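Local coordinates for protein MxaA (PDB 4W4T) that releases, through the NADPH-dependent terminal reductase domain crystallised here, the finished chain of the myxalamid PKS-NRPS assembly line, probably as a primary alcohol, at residues Leu67-Arg78 / Val287-Asp296; Gln306-Gln314 / Cys379-Ala387. All coordinates share one frame; numbering follows the deposited sequence.

Contact 1. Residues Leu67-Arg78 / Val287-Asp296; sequences LGAFLLEELCRR and VDYVSSAIVD
Leu67 pushes its CD1 between Val287 and Val290, with Val287 CG2 and Val290 CG1 both 3.8 Å from it. Its other branch, CD2, meets Ile294 CD1 tip to tip. Val287, Val290, Ser291 and Ile294 together form the hole for this knob. Phe70, the next inward-facing residue of its helix, takes Val287 CG1 over the centre of its ring, a CH-pi contact 3.6 Å from the centroid and only 8° off the ring normal. With CG1 held between the backbone N and the carbonyl carbon (chi1 69°), Val287 puts CG1 over this face and CG2 near both Phe70 CD1 and Leu67 CD1. Leu71 CD1 touches Ile294 CG2 at 3.6 Å and also reaches Val295 CG2. Val295 is itself a knob among Leu71, Glu74, Leu75 and Arg78.

The two helices cross at -49°. Helix 66-78 is the first helix of the Rossmann fold; it follows the glycine-rich turn that binds NADPH. Leu67 itself is one of the NADPH-binding residues, and Phe70 meets the ring of another, Phe66.

Polar groups line one side of the apolar seam. Ser292 OG lies 2.8 Å from Glu74 OE2 and may donate to it, though its proton could point elsewhere. A water bonds Asp288 O and Ser291 OG beside the Glu74 carboxylate. Arg78 NH1 forms a salt bridge with Glu74 OE2 at 3.2 Å, in the guanidinium plane, and Val295 CG1 lies over one face toward the rim. Asp296 comes to the guanidinium edge, but the modelled atoms are too close for details to be trusted. Asp296 OD2 has a further partner in Thr393.

Contact 2. Residues Gln306-Gln314 / Cys379-Ala387; sequences QTYHLVNPQ and CDSGDTLKA
Tyr308 lies against the helix with its CB 3.2 Å from Thr384 OG1. Its ring turns an edge to the backbone of Asp383 and Thr384, and Ala387 CB approaches Tyr308 CE1 obliquely. The Thr384 hydroxyl has its main partner in Glu204, which also accepts from the backbone N of His309 and of Asp383.

His309 makes the direct polar bond between the segments. Its CG stands beside the backbone N (chi1 -73°), which brings ND1 to Asp380 O. ND1 donates at 2.9 Å to Asp380 O, in the carbonyl plane but with a bent N-H...O angle of 140°. Cys379 SG makes a sulfur-aromatic contact over one ring face, offset toward the rim, 4.2 Å from the centroid. NE2 bonds Arg243. Without the ring, as with an alanine here, Asp380 O and Arg243 would probably each lose a partner and the Cys379 sulfur its aromatic neighbour.

Strand 307-310 pairs in parallel with strand 239-248 of the Rossmann sheet, and the short helix starting at Gly382 crosses it at -93°. Leu310, the centre of an inverse gamma turn, brings CD2 to Thr384 CG2 at 3.9 Å. Past the turn, Val311 divides its methyls between residues leading into the helix: CG1 meets Cys379 CB at 4.1 Å and CG2 meets Ser381 CB. A water donates to Asn312 O and, over a longer 3.3 Å, to Cys379 O. Pro313 lies loosely beside Ser381 OG.

The two contacts come in series along the chain, and their centres are 16 Å apart. Helix 287-298 joins them. One side of it packs on helix 66-78 in contact 1, while Ala293 and Ile294 also touch Leu310 of contact 2; Ile294 CG1 is 3.6 Å from Leu310 CD1. Strand 307-310 follows this helix and belongs to the same parallel sheet as the strands bordering helix 66-78. Helix 382-388, much later in the chain, packs on the same helix, with Thr384 on Tyr289. Through helix 287-298 the C-terminal part of the domain thus packs against the cofactor-binding Rossmann core. The Leu310 side chain stays about 7 Å, nearest atoms, from that of NADPH-binding Leu67.

Contact 1. Residues Leu67-Arg78 / Val287-Asp296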
loop_
_atom_site.group_PDB
_atom_site.type_symbol
_atom_site.label_atom_id
_atom_site.label_comp_id
_atom_site.label_asym_id
_atom_site.label_seq_id
_atom_site.Cartn_x
_atom_site.Cartn_y
_atom_site.Cartn_z
ATOM N N LEU A 67 -21.005 9.387 -3.903
ATOM C CA LEU A 67 -22.212 9.327 -4.736
ATOM C C LEU A 67 -23.479 9.186 -3.893
ATOM O O LEU A 67 -24.494 9.825 -4.165
ATOM C CB LEU A 67 -22.134 8.169 -5.729
ATOM C CG LEU A 67 -23.360 7.996 -6.638
ATOM C CD1 LEU A 67 -23.658 9.270 -7.427
ATOM C CD2 LEU A 67 -23.115 6.832 -7.573
ATOM N N GLY A 68 -23.405 8.345 -2.863
ATOM C CA GLY A 68 -24.558 8.091 -2.008
ATOM C C GLY A 68 -25.161 9.330 -1.367
ATOM O O GLY A 68 -26.378 9.426 -1.236
ATOM N N ALA A 69 -24.315 10.271 -0.960
ATOM C CA ALA A 69 -24.787 11.526 -0.377
ATOM C C ALA A 69 -25.675 12.294 -1.358
ATOM O O ALA A 69 -26.745 12.774 -1.002
ATOM C CB ALA A 69 -23.608 12.385 0.056
ATOM N N PHE A 70 -25.222 12.401 -2.604
ATOM C CA PHE A 70 -25.955 13.147 -3.615
ATOM C C PHE A 70 -27.210 12.404 -4.030
ATOM O O PHE A 70 -28.264 13.006 -4.217
ATOM C CB PHE A 70 -25.043 13.435 -4.821
ATOM C CG PHE A 70 -23.919 14.365 -4.495
ATOM C CD1 PHE A 70 -22.757 13.892 -3.903
ATOM C CD2 PHE A 70 -24.038 15.722 -4.742
ATOM C CE1 PHE A 70 -21.725 14.750 -3.577
ATOM C CE2 PHE A 70 -23.015 16.593 -4.425
ATOM C CZ PHE A 70 -21.852 16.115 -3.847
ATOM N N LEU A 71 -27.105 11.083 -4.143
ATOM C CA LEU A 71 -28.265 10.251 -4.423
ATOM C C LEU A 71 -29.316 10.415 -3.323
ATOM O O LEU A 71 -30.506 10.529 -3.602
ATOM C CB LEU A 71 -27.834 8.786 -4.550
ATOM C CG LEU A 71 -28.693 7.775 -5.305
ATOM C CD1 LEU A 71 -29.195 8.348 -6.627
ATOM C CD2 LEU A 71 -27.856 6.506 -5.559
ATOM N N LEU A 72 -28.883 10.450 -2.073
ATOM C CA LEU A 72 -29.857 10.612 -0.992
ATOM C C LEU A 72 -30.558 11.965 -1.097
ATOM O O LEU A 72 -31.792 12.047 -1.053
ATOM C CB LEU A 72 -29.191 10.470 0.366
ATOM C CG LEU A 72 -30.127 10.737 1.547
ATOM C CD1 LEU A 72 -31.409 9.915 1.432
ATOM C CD2 LEU A 72 -29.409 10.473 2.856
ATOM N N GLU A 73 -29.771 13.019 -1.267
ATOM C CA GLU A 73 -30.331 14.360 -1.302
ATOM C C GLU A 73 -31.250 14.498 -2.521
ATOM O O GLU A 73 -32.345 15.077 -2.437
ATOM C CB GLU A 73 -29.199 15.392 -1.281
ATOM C CG GLU A 73 -29.637 16.831 -1.028
ATOM C CD GLU A 73 -30.105 17.515 -2.291
ATOM O OE1 GLU A 73 -29.780 16.998 -3.384
ATOM O OE2 GLU A 73 -30.788 18.563 -2.198
ATOM N N GLU A 74 -30.853 13.895 -3.635
ATOM C CA GLU A 74 -31.680 13.922 -4.830
ATOM C C GLU A 74 -32.984 13.129 -4.670
ATOM O O GLU A 74 -34.034 13.543 -5.162
ATOM C CB GLU A 74 -30.888 13.399 -6.027
ATOM C CG GLU A 74 -31.613 13.536 -7.355
ATOM C CD GLU A 74 -30.899 14.474 -8.309
ATOM O OE1 GLU A 74 -29.666 14.654 -8.158
ATOM O OE2 GLU A 74 -31.567 15.010 -9.214
ATOM N N LEU A 75 -32.933 11.986 -3.990
ATOM C CA LEU A 75 -34.139 11.188 -3.778
ATOM C C LEU A 75 -35.163 11.914 -2.896
ATOM O O LEU A 75 -36.370 11.796 -3.111
ATOM C CB LEU A 75 -33.778 9.826 -3.149
ATOM C CG LEU A 75 -33.182 8.791 -4.113
ATOM C CD1 LEU A 75 -32.670 7.586 -3.332
ATOM C CD2 LEU A 75 -34.177 8.347 -5.167
ATOM N N CYS A 76 -34.684 12.654 -1.902
ATOM C CA CYS A 76 -35.589 13.449 -1.073
ATOM C C CYS A 76 -36.292 14.538 -1.898
ATOM O O CYS A 76 -37.479 14.809 -1.697
ATOM C CB CYS A 76 -34.833 14.067 0.098
ATOM S SG CYS A 76 -34.261 12.848 1.306
ATOM N N ARG A 77 -35.575 15.129 -2.853
ATOM C CA ARG A 77 -36.152 16.208 -3.650
ATOM C C ARG A 77 -37.152 15.707 -4.688
ATOM O O ARG A 77 -38.153 16.369 -4.959
ATOM C CB ARG A 77 -35.044 17.011 -4.340
ATOM C CG ARG A 77 -34.334 17.984 -3.405
ATOM C CD ARG A 77 -33.462 18.980 -4.155
ATOM N NE ARG A 77 -32.210 18.376 -4.602
ATOM C CZ ARG A 77 -31.990 17.958 -5.843
ATOM N NH1 ARG A 77 -32.941 18.079 -6.764
ATOM N NH2 ARG A 77 -30.825 17.410 -6.157
ATOM N N ARG A 78 -36.895 14.546 -5.276
ATOM C CA ARG A 78 -37.673 14.033 -6.383
ATOM C C ARG A 78 -38.724 13.013 -6.088
ATOM O O ARG A 78 -39.460 12.587 -6.947
ATOM C CB ARG A 78 -36.752 13.465 -7.416
ATOM C CG ARG A 78 -35.559 14.338 -7.644
ATOM C CD ARG A 78 -35.747 15.164 -8.851
ATOM N NE ARG A 78 -36.169 14.349 -9.952
ATOM C CZ ARG A 78 -35.382 13.707 -10.801
ATOM N NH1 ARG A 78 -34.041 13.750 -10.737
ATOM N NH2 ARG A 78 -35.962 13.008 -11.723
ATOM N N VAL A 287 -20.455 14.399 -10.213
ATOM C CA VAL A 287 -21.383 13.614 -9.376
ATOM C C VAL A 287 -22.836 14.117 -9.464
ATOM O O VAL A 287 -23.777 13.312 -9.341
ATOM C CB VAL A 287 -20.926 13.598 -7.907
ATOM C CG1 VAL A 287 -21.066 14.978 -7.256
ATOM C CG2 VAL A 287 -21.702 12.519 -7.122
ATOM N N ASP A 288 -23.037 15.417 -9.723
ATOM C CA ASP A 288 -24.414 15.919 -9.845
ATOM C C ASP A 288 -25.108 15.376 -11.100
ATOM O O ASP A 288 -26.323 15.155 -11.094
ATOM C CB ASP A 288 -24.497 17.458 -9.803
ATOM C CG ASP A 288 -23.432 18.164 -10.657
ATOM O OD1 ASP A 288 -22.269 17.722 -10.661
ATOM O OD2 ASP A 288 -23.777 19.191 -11.294
ATOM N N TYR A 289 -24.352 15.090 -12.151
ATOM C CA TYR A 289 -24.946 14.429 -13.307
ATOM C C TYR A 289 -25.268 12.955 -13.027
ATOM O O TYR A 289 -26.330 12.469 -13.410
ATOM C CB TYR A 289 -24.030 14.533 -14.524
ATOM C CG TYR A 289 -24.504 13.694 -15.687
ATOM C CD1 TYR A 289 -25.671 14.024 -16.386
ATOM C CD2 TYR A 289 -23.797 12.565 -16.083
ATOM C CE1 TYR A 289 -26.103 13.259 -17.439
ATOM C CE2 TYR A 289 -24.214 11.797 -17.145
ATOM C CZ TYR A 289 -25.370 12.144 -17.816
ATOM O OH TYR A 289 -25.790 11.372 -18.865
ATOM N N VAL A 290 -24.332 12.236 -12.404
ATOM C CA VAL A 290 -24.561 10.825 -12.125
ATOM C C VAL A 290 -25.778 10.655 -11.226
ATOM O O VAL A 290 -26.674 9.862 -11.532
ATOM C CB VAL A 290 -23.344 10.166 -11.468
ATOM C CG1 VAL A 290 -23.624 8.703 -11.216
ATOM C CG2 VAL A 290 -22.119 10.330 -12.366
ATOM N N SER A 291 -25.840 11.419 -10.141
ATOM C CA SER A 291 -26.961 11.253 -9.217
ATOM C C SER A 291 -28.275 11.649 -9.882
ATOM O O SER A 291 -29.266 10.943 -9.729
ATOM C CB SER A 291 -26.759 12.044 -7.921
ATOM O OG SER A 291 -26.646 13.437 -8.145
ATOM N N SER A 292 -28.299 12.747 -10.640
ATOM C CA SER A 292 -29.553 13.134 -11.301
ATOM C C SER A 292 -29.976 12.107 -12.336
ATOM O O SER A 292 -31.159 11.814 -12.460
ATOM C CB SER A 292 -29.444 14.513 -11.968
ATOM O OG SER A 292 -29.425 15.531 -10.991
ATOM N N ALA A 293 -29.018 11.557 -13.079
ATOM C CA ALA A 293 -29.353 10.573 -14.108
ATOM C C ALA A 293 -29.864 9.275 -13.488
ATOM O O ALA A 293 -30.804 8.675 -14.003
ATOM C CB ALA A 293 -28.151 10.285 -15.013
ATOM N N ILE A 294 -29.222 8.828 -12.411
ATOM C CA ILE A 294 -29.697 7.639 -11.711
ATOM C C ILE A 294 -31.171 7.792 -11.353
ATOM O O ILE A 294 -31.997 6.932 -11.668
ATOM C CB ILE A 294 -28.890 7.372 -10.434
ATOM C CG1 ILE A 294 -27.469 6.927 -10.787
ATOM C CG2 ILE A 294 -29.595 6.301 -9.573
ATOM C CD1 ILE A 294 -26.560 6.804 -9.569
ATOM N N VAL A 295 -31.499 8.900 -10.702
ATOM C CA VAL A 295 -32.870 9.093 -10.239
ATOM C C VAL A 295 -33.809 9.248 -11.432
ATOM O O VAL A 295 -34.845 8.604 -11.476
ATOM C CB VAL A 295 -32.989 10.300 -9.289
ATOM C CG1 VAL A 295 -34.465 10.597 -8.967
ATOM C CG2 VAL A 295 -32.217 10.035 -8.007
ATOM N N ASP A 296 -33.446 10.036 -12.418
ATOM C CA ASP A 296 -34.243 10.201 -13.608
ATOM C C ASP A 296 -34.521 8.890 -14.294
ATOM O O ASP A 296 -35.612 8.595 -14.582
ATOM C CB ASP A 296 -33.580 11.177 -14.583
ATOM C CG ASP A 296 -33.837 12.618 -14.226
ATOM O OD1 ASP A 296 -34.685 12.913 -13.421
ATOM O OD2 ASP A 296 -33.233 13.484 -14.790
HETATM O O HOH W 1 -27.792 16.001 -8.923
#

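Contact 2. Residues Gln306-Gln314 / Cys379-Ala387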
loop_
_atom_site.group_PDB
_atom_site.type_symbol
_atom_site.label_atom_id
_atom_site.label_comp_id
_atom_site.label_asym_id
_atom_site.label_seq_id
_atom_site.Cartn_x
_atom_site.Cartn_y
_atom_site.Cartn_z
ATOM N N GLN A 306 -32.901 -2.434 -18.589
ATOM C CA GLN A 306 -31.920 -1.739 -19.429
ATOM C C GLN A 306 -30.638 -1.394 -18.681
ATOM O O GLN A 306 -30.594 -1.432 -17.456
ATOM C CB GLN A 306 -32.514 -0.458 -20.013
ATOM C CG GLN A 306 -33.845 -0.649 -20.735
ATOM C CD GLN A 306 -33.816 -1.810 -21.698
ATOM O OE1 GLN A 306 -33.012 -1.846 -22.634
ATOM N NE2 GLN A 306 -34.687 -2.785 -21.464
ATOM N N THR A 307 -29.601 -1.035 -19.445
ATOM C CA THR A 307 -28.297 -0.670 -18.896
ATOM C C THR A 307 -27.914 0.707 -19.420
ATOM O O THR A 307 -28.111 0.988 -20.602
ATOM C CB THR A 307 -27.223 -1.724 -19.282
ATOM O OG1 THR A 307 -27.542 -2.968 -18.643
ATOM C CG2 THR A 307 -25.792 -1.282 -18.871
ATOM N N TYR A 308 -27.395 1.574 -18.550
ATOM C CA TYR A 308 -27.001 2.918 -18.963
ATOM C C TYR A 308 -25.586 3.257 -18.526
ATOM O O TYR A 308 -25.159 2.934 -17.418
ATOM C CB TYR A 308 -27.983 3.957 -18.414
ATOM C CG TYR A 308 -29.391 3.696 -18.894
ATOM C CD1 TYR A 308 -29.826 4.184 -20.120
ATOM C CD2 TYR A 308 -30.265 2.916 -18.143
ATOM C CE1 TYR A 308 -31.113 3.931 -20.582
ATOM C CE2 TYR A 308 -31.553 2.656 -18.593
ATOM C CZ TYR A 308 -31.972 3.162 -19.809
ATOM O OH TYR A 308 -33.248 2.898 -20.259
ATOM N N HIS A 309 -24.859 3.901 -19.429
ATOM C CA HIS A 309 -23.513 4.355 -19.136
ATOM C C HIS A 309 -23.558 5.800 -18.709
ATOM O O HIS A 309 -23.809 6.694 -19.525
ATOM C CB HIS A 309 -22.612 4.170 -20.349
ATOM C CG HIS A 309 -22.262 2.742 -20.620
ATOM N ND1 HIS A 309 -21.733 2.315 -21.820
ATOM C CD2 HIS A 309 -22.370 1.636 -19.842
ATOM C CE1 HIS A 309 -21.521 1.012 -21.766
ATOM N NE2 HIS A 309 -21.893 0.577 -20.574
ATOM N N LEU A 310 -23.337 6.037 -17.421
ATOM C CA LEU A 310 -23.388 7.395 -16.906
ATOM C C LEU A 310 -21.986 7.976 -16.949
ATOM O O LEU A 310 -21.301 8.083 -15.934
ATOM C CB LEU A 310 -23.974 7.424 -15.494
ATOM C CG LEU A 310 -25.335 6.730 -15.411
ATOM C CD1 LEU A 310 -25.959 6.911 -14.017
ATOM C CD2 LEU A 310 -26.268 7.248 -16.499
ATOM N N VAL A 311 -21.581 8.322 -18.165
ATOM C CA VAL A 311 -20.264 8.855 -18.461
ATOM C C VAL A 311 -20.420 10.188 -19.165
ATOM O O VAL A 311 -21.468 10.483 -19.734
ATOM C CB VAL A 311 -19.454 7.899 -19.355
ATOM C CG1 VAL A 311 -19.304 6.518 -18.672
ATOM C CG2 VAL A 311 -20.143 7.745 -20.710
ATOM N N ASN A 312 -19.372 10.994 -19.128
ATOM C CA ASN A 312 -19.359 12.233 -19.884
ATOM C C ASN A 312 -19.322 11.900 -21.374
ATOM O O ASN A 312 -18.403 11.222 -21.836
ATOM C CB ASN A 312 -18.164 13.092 -19.475
ATOM C CG ASN A 312 -18.367 14.564 -19.802
ATOM O OD1 ASN A 312 -18.984 14.899 -20.809
ATOM N ND2 ASN A 312 -17.868 15.438 -18.943
ATOM N N PRO A 313 -20.329 12.368 -22.131
ATOM C CA PRO A 313 -20.346 12.162 -23.586
ATOM C C PRO A 313 -19.138 12.794 -24.285
ATOM O O PRO A 313 -18.765 12.359 -25.376
ATOM C CB PRO A 313 -21.648 12.852 -24.027
ATOM C CG PRO A 313 -22.470 12.951 -22.787
ATOM C CD PRO A 313 -21.491 13.149 -21.677
ATOM N N GLN A 314 -18.544 13.810 -23.666
ATOM C CA GLN A 314 -17.382 14.490 -24.242
ATOM C C GLN A 314 -16.113 14.104 -23.482
ATOM O O GLN A 314 -16.016 14.353 -22.290
ATOM C CB GLN A 314 -17.587 16.016 -24.211
ATOM C CG GLN A 314 -16.329 16.875 -24.506
ATOM C CD GLN A 314 -15.922 17.801 -23.334
ATOM O OE1 GLN A 314 -16.407 17.658 -22.200
ATOM N NE2 GLN A 314 -15.021 18.753 -23.612
ATOM N N CYS A 379 -16.747 4.485 -23.338
ATOM C CA CYS A 379 -18.135 4.017 -23.322
ATOM C C CYS A 379 -19.046 4.872 -24.174
ATOM O O CYS A 379 -18.935 6.100 -24.168
ATOM C CB CYS A 379 -18.695 4.014 -21.896
ATOM S SG CYS A 379 -17.888 2.818 -20.882
ATOM N N ASP A 380 -19.948 4.215 -24.890
ATOM C CA ASP A 380 -21.023 4.916 -25.586
ATOM C C ASP A 380 -22.153 5.201 -24.605
ATOM O O ASP A 380 -22.367 4.426 -23.673
ATOM C CB ASP A 380 -21.529 4.094 -26.766
ATOM C CG ASP A 380 -22.582 4.833 -27.572
ATOM O OD1 ASP A 380 -22.207 5.769 -28.307
ATOM O OD2 ASP A 380 -23.778 4.493 -27.459
ATOM N N SER A 381 -22.869 6.310 -24.802
ATOM C CA SER A 381 -23.950 6.677 -23.888
ATOM C C SER A 381 -25.223 7.102 -24.622
ATOM O O SER A 381 -26.063 7.827 -24.071
ATOM C CB SER A 381 -23.487 7.792 -22.947
ATOM O OG SER A 381 -22.945 8.892 -23.662
ATOM N N GLY A 382 -25.374 6.620 -25.853
ATOM C CA GLY A 382 -26.477 7.027 -26.703
ATOM C C GLY A 382 -27.844 6.691 -26.127
ATOM O O GLY A 382 -28.780 7.473 -26.289
ATOM N N ASP A 383 -27.966 5.544 -25.455
ATOM C CA ASP A 383 -29.240 5.169 -24.828
ATOM C C ASP A 383 -29.572 6.062 -23.636
ATOM O O ASP A 383 -30.735 6.401 -23.400
ATOM C CB ASP A 383 -29.225 3.702 -24.398
ATOM C CG ASP A 383 -29.124 2.759 -25.574
ATOM O OD1 ASP A 383 -29.329 3.225 -26.715
ATOM O OD2 ASP A 383 -28.848 1.561 -25.370
ATOM N N THR A 384 -28.553 6.456 -22.884
ATOM C CA THR A 384 -28.756 7.409 -21.807
ATOM C C THR A 384 -29.192 8.770 -22.359
ATOM O O THR A 384 -30.126 9.386 -21.856
ATOM C CB THR A 384 -27.491 7.592 -20.981
ATOM O OG1 THR A 384 -27.083 6.316 -20.453
ATOM C CG2 THR A 384 -27.751 8.567 -19.843
ATOM N N LEU A 385 -28.495 9.234 -23.392
ATOM C CA LEU A 385 -28.796 10.543 -23.970
ATOM C C LEU A 385 -30.261 10.618 -24.422
ATOM O O LEU A 385 -30.974 11.579 -24.095
ATOM C CB LEU A 385 -27.849 10.831 -25.133
ATOM C CG LEU A 385 -27.757 12.292 -25.575
ATOM C CD1 LEU A 385 -26.883 13.120 -24.614
ATOM C CD2 LEU A 385 -27.238 12.385 -27.019
ATOM N N LYS A 386 -30.711 9.594 -25.139
ATOM C CA LYS A 386 -32.117 9.533 -25.558
ATOM C C LYS A 386 -33.077 9.523 -24.377
ATOM O O LYS A 386 -34.036 10.303 -24.341
ATOM C CB LYS A 386 -32.387 8.307 -26.434
ATOM C CG LYS A 386 -31.458 8.167 -27.618
ATOM C CD LYS A 386 -31.965 7.139 -28.636
ATOM C CE LYS A 386 -30.877 6.796 -29.659
ATOM N NZ LYS A 386 -30.266 5.458 -29.405
ATOM N N ALA A 387 -32.820 8.662 -23.397
ATOM C CA ALA A 387 -33.753 8.513 -22.293
ATOM C C ALA A 387 -33.869 9.808 -21.477
ATOM O O ALA A 387 -34.900 10.064 -20.855
ATOM C CB ALA A 387 -33.337 7.335 -21.389
HETATM O O HOH W 2 -29.404 0.566 -23.061
HETATM O O HOH W 3 -17.990 9.101 -23.317
#